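Local coordinates for protein alpha-glucosidase (Bacteroides thetaiotaomicron, PDB 5XFM) that probably hydrolyses beta-L-arabinopyranosides and alpha-galactosides as a bifunctional, calcium-binding glycoside hydrolase of family 97, at residues A[157-162]-A[169-174]. The protein carries 1 engineered substitution. Residues are numbered along the deposited sequence; the frame is centred on the assembly and turned at random.
Sequences CPQSDA and TKPSYE. With CA (calcium ion), chain E.
Gln159 OE1 is gripped by a water that donates to it at 2.6 Å and, more weakly, by the backbone N of Ser160, while Pro171 CB rests 3.3 Å from the same oxygen. The water in turn takes a weak bond from Tyr173 N, bridging two roughly antiparallel arms of the long loop between strands 153-156 and 178-182 in the beta-rich N-terminal domain of this family 97 hydrolase. With its CG anti to the backbone N (chi1 170°) and a bend at chi2, the Gln159 side chain lays its amide obliquely over CB and CG of Pro171, which follows a cis peptide bond. Were Gln159 shortened to an alanine, the bridging water would probably lose its acceptor on this arm and a gap would open beside the proline ring. Next along, Ser160 OG donates to Asp161 O at 2.8 Å and lies 3.6 Å from both Lys170 CB and Pro171 CA; the extended Lys170 chain then leads away to a salt bridge from NZ to Glu175. Tyr173 OH is hydrogen-bonded to Asp408 and Arg439, and the arm 169-174 ends at the calcium site shared with Glu452 and Glu458. There Glu174 OE2 binds calcium at 2.5 Å, while Ser172 OG meets Glu174 OE1 from above the carboxylate plane at 2.9 Å.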
loop_
_atom_site.group_PDB
_atom_site.type_symbol
_atom_site.label_atom_id
_atom_site.label_comp_id
_atom_site.label_asym_id
_atom_site.label_seq_id
_atom_site.Cartn_x
_atom_site.Cartn_y
_atom_site.Cartn_z
ATOM N N CYS A 157 -4.431 -8.074 -9.527
ATOM C CA CYS A 157 -5.819 -8.076 -9.086
ATOM C C CYS A 157 -6.590 -7.054 -9.921
ATOM O O CYS A 157 -6.108 -5.940 -10.167
ATOM C CB CYS A 157 -5.933 -7.765 -7.592
ATOM S SG CYS A 157 -5.308 -6.139 -7.114
ATOM N N PRO A 158 -7.794 -7.429 -10.359
ATOM C CA PRO A 158 -8.539 -6.618 -11.318
ATOM C C PRO A 158 -9.199 -5.408 -10.685
ATOM O O PRO A 158 -9.454 -5.396 -9.481
ATOM C CB PRO A 158 -9.595 -7.589 -11.825
ATOM C CG PRO A 158 -9.895 -8.416 -10.601
ATOM C CD PRO A 158 -8.564 -8.615 -9.938
ATOM N N GLN A 159 -9.440 -4.390 -11.499
ATOM C CA GLN A 159 -10.317 -3.297 -11.118
ATOM C C GLN A 159 -11.773 -3.741 -11.314
ATOM O O GLN A 159 -12.110 -4.331 -12.338
ATOM C CB GLN A 159 -9.997 -2.042 -11.937
ATOM C CG GLN A 159 -11.002 -0.912 -11.780
ATOM C CD GLN A 159 -10.994 -0.292 -10.397
ATOM O OE1 GLN A 159 -11.255 -0.966 -9.398
ATOM N NE2 GLN A 159 -10.730 1.006 -10.334
ATOM N N SER A 160 -12.637 -3.467 -10.341
ATOM C CA SER A 160 -14.020 -3.946 -10.422
ATOM C C SER A 160 -14.894 -3.049 -11.296
ATOM O O SER A 160 -14.446 -2.011 -11.777
ATOM C CB SER A 160 -14.641 -4.062 -9.022
ATOM O OG SER A 160 -14.902 -2.786 -8.446
ATOM N N ASP A 161 -16.136 -3.471 -11.519
ATOM C CA ASP A 161 -17.147 -2.579 -12.069
ATOM C C ASP A 161 -17.355 -1.447 -11.077
ATOM O O ASP A 161 -16.932 -1.541 -9.920
ATOM C CB ASP A 161 -18.479 -3.297 -12.324
ATOM C CG ASP A 161 -18.361 -4.425 -13.330
ATOM O OD1 ASP A 161 -17.747 -4.213 -14.397
ATOM O OD2 ASP A 161 -18.895 -5.523 -13.049
ATOM N N ALA A 162 -17.971 -0.366 -11.537
ATOM C CA ALA A 162 -18.309 0.738 -10.659
ATOM C C ALA A 162 -19.687 0.506 -10.052
ATOM O O ALA A 162 -20.569 -0.037 -10.714
ATOM C CB ALA A 162 -18.266 2.062 -11.413
ATOM N N THR A 169 -20.593 0.658 -3.099
ATOM C CA THR A 169 -19.355 1.336 -2.709
ATOM C C THR A 169 -18.100 0.997 -3.526
ATOM O O THR A 169 -17.043 1.580 -3.288
ATOM C CB THR A 169 -19.020 1.070 -1.235
ATOM O OG1 THR A 169 -19.072 -0.339 -0.989
ATOM C CG2 THR A 169 -20.012 1.766 -0.333
ATOM N N LYS A 170 -18.200 0.058 -4.464
ATOM C CA LYS A 170 -17.056 -0.265 -5.307
ATOM C C LYS A 170 -16.905 0.760 -6.438
ATOM O O LYS A 170 -17.895 1.362 -6.864
ATOM C CB LYS A 170 -17.174 -1.700 -5.853
ATOM C CG LYS A 170 -16.537 -2.711 -4.898
ATOM C CD LYS A 170 -16.723 -4.159 -5.306
ATOM C CE LYS A 170 -16.123 -5.069 -4.232
ATOM N NZ LYS A 170 -15.759 -6.434 -4.711
ATOM N N PRO A 171 -15.667 0.954 -6.939
ATOM C CA PRO A 171 -14.416 0.261 -6.588
ATOM C C PRO A 171 -13.864 0.610 -5.212
ATOM O O PRO A 171 -14.044 1.740 -4.744
ATOM C CB PRO A 171 -13.436 0.725 -7.679
ATOM C CG PRO A 171 -14.309 1.289 -8.785
ATOM C CD PRO A 171 -15.465 1.896 -8.052
ATOM N N SER A 172 -13.184 -0.347 -4.583
ATOM C CA SER A 172 -12.613 -0.132 -3.253
ATOM C C SER A 172 -11.288 -0.873 -3.085
ATOM O O SER A 172 -10.822 -1.085 -1.964
ATOM C CB SER A 172 -13.607 -0.570 -2.165
ATOM O OG SER A 172 -14.153 -1.855 -2.442
ATOM N N TYR A 173 -10.685 -1.252 -4.211
ATOM C CA TYR A 173 -9.388 -1.920 -4.226
ATOM C C TYR A 173 -9.413 -3.157 -3.344
ATOM O O TYR A 173 -8.504 -3.403 -2.549
ATOM C CB TYR A 173 -8.284 -0.940 -3.796
ATOM C CG TYR A 173 -7.909 0.028 -4.893
ATOM C CD1 TYR A 173 -8.872 0.844 -5.477
ATOM C CD2 TYR A 173 -6.596 0.134 -5.344
ATOM C CE1 TYR A 173 -8.547 1.726 -6.481
ATOM C CE2 TYR A 173 -6.257 1.026 -6.352
ATOM C CZ TYR A 173 -7.241 1.817 -6.915
ATOM O OH TYR A 173 -6.927 2.705 -7.918
ATOM N N GLU A 174 -10.482 -3.930 -3.483
ATOM C CA GLU A 174 -10.665 -5.128 -2.680
ATOM C C GLU A 174 -10.911 -6.350 -3.561
ATOM O O GLU A 174 -11.960 -6.974 -3.490
ATOM C CB GLU A 174 -11.817 -4.923 -1.683
ATOM C CG GLU A 174 -11.386 -4.193 -0.409
ATOM C CD GLU A 174 -12.546 -3.582 0.377
ATOM O OE1 GLU A 174 -13.681 -3.543 -0.134
ATOM O OE2 GLU A 174 -12.324 -3.174 1.536
HETATM CA CA CA E . -13.434 -2.524 3.719
HETATM O O HOH W 1 -10.811 -2.085 -7.133
HETATM O O HOH W 2 -15.412 -3.468 2.508
HETATM O O HOH W 3 -14.667 -0.665 2.948
HETATM O O HOH W 4 -15.960 -3.367 4.725
HETATM O O HOH W 5 -13.587 -1.373 5.835
#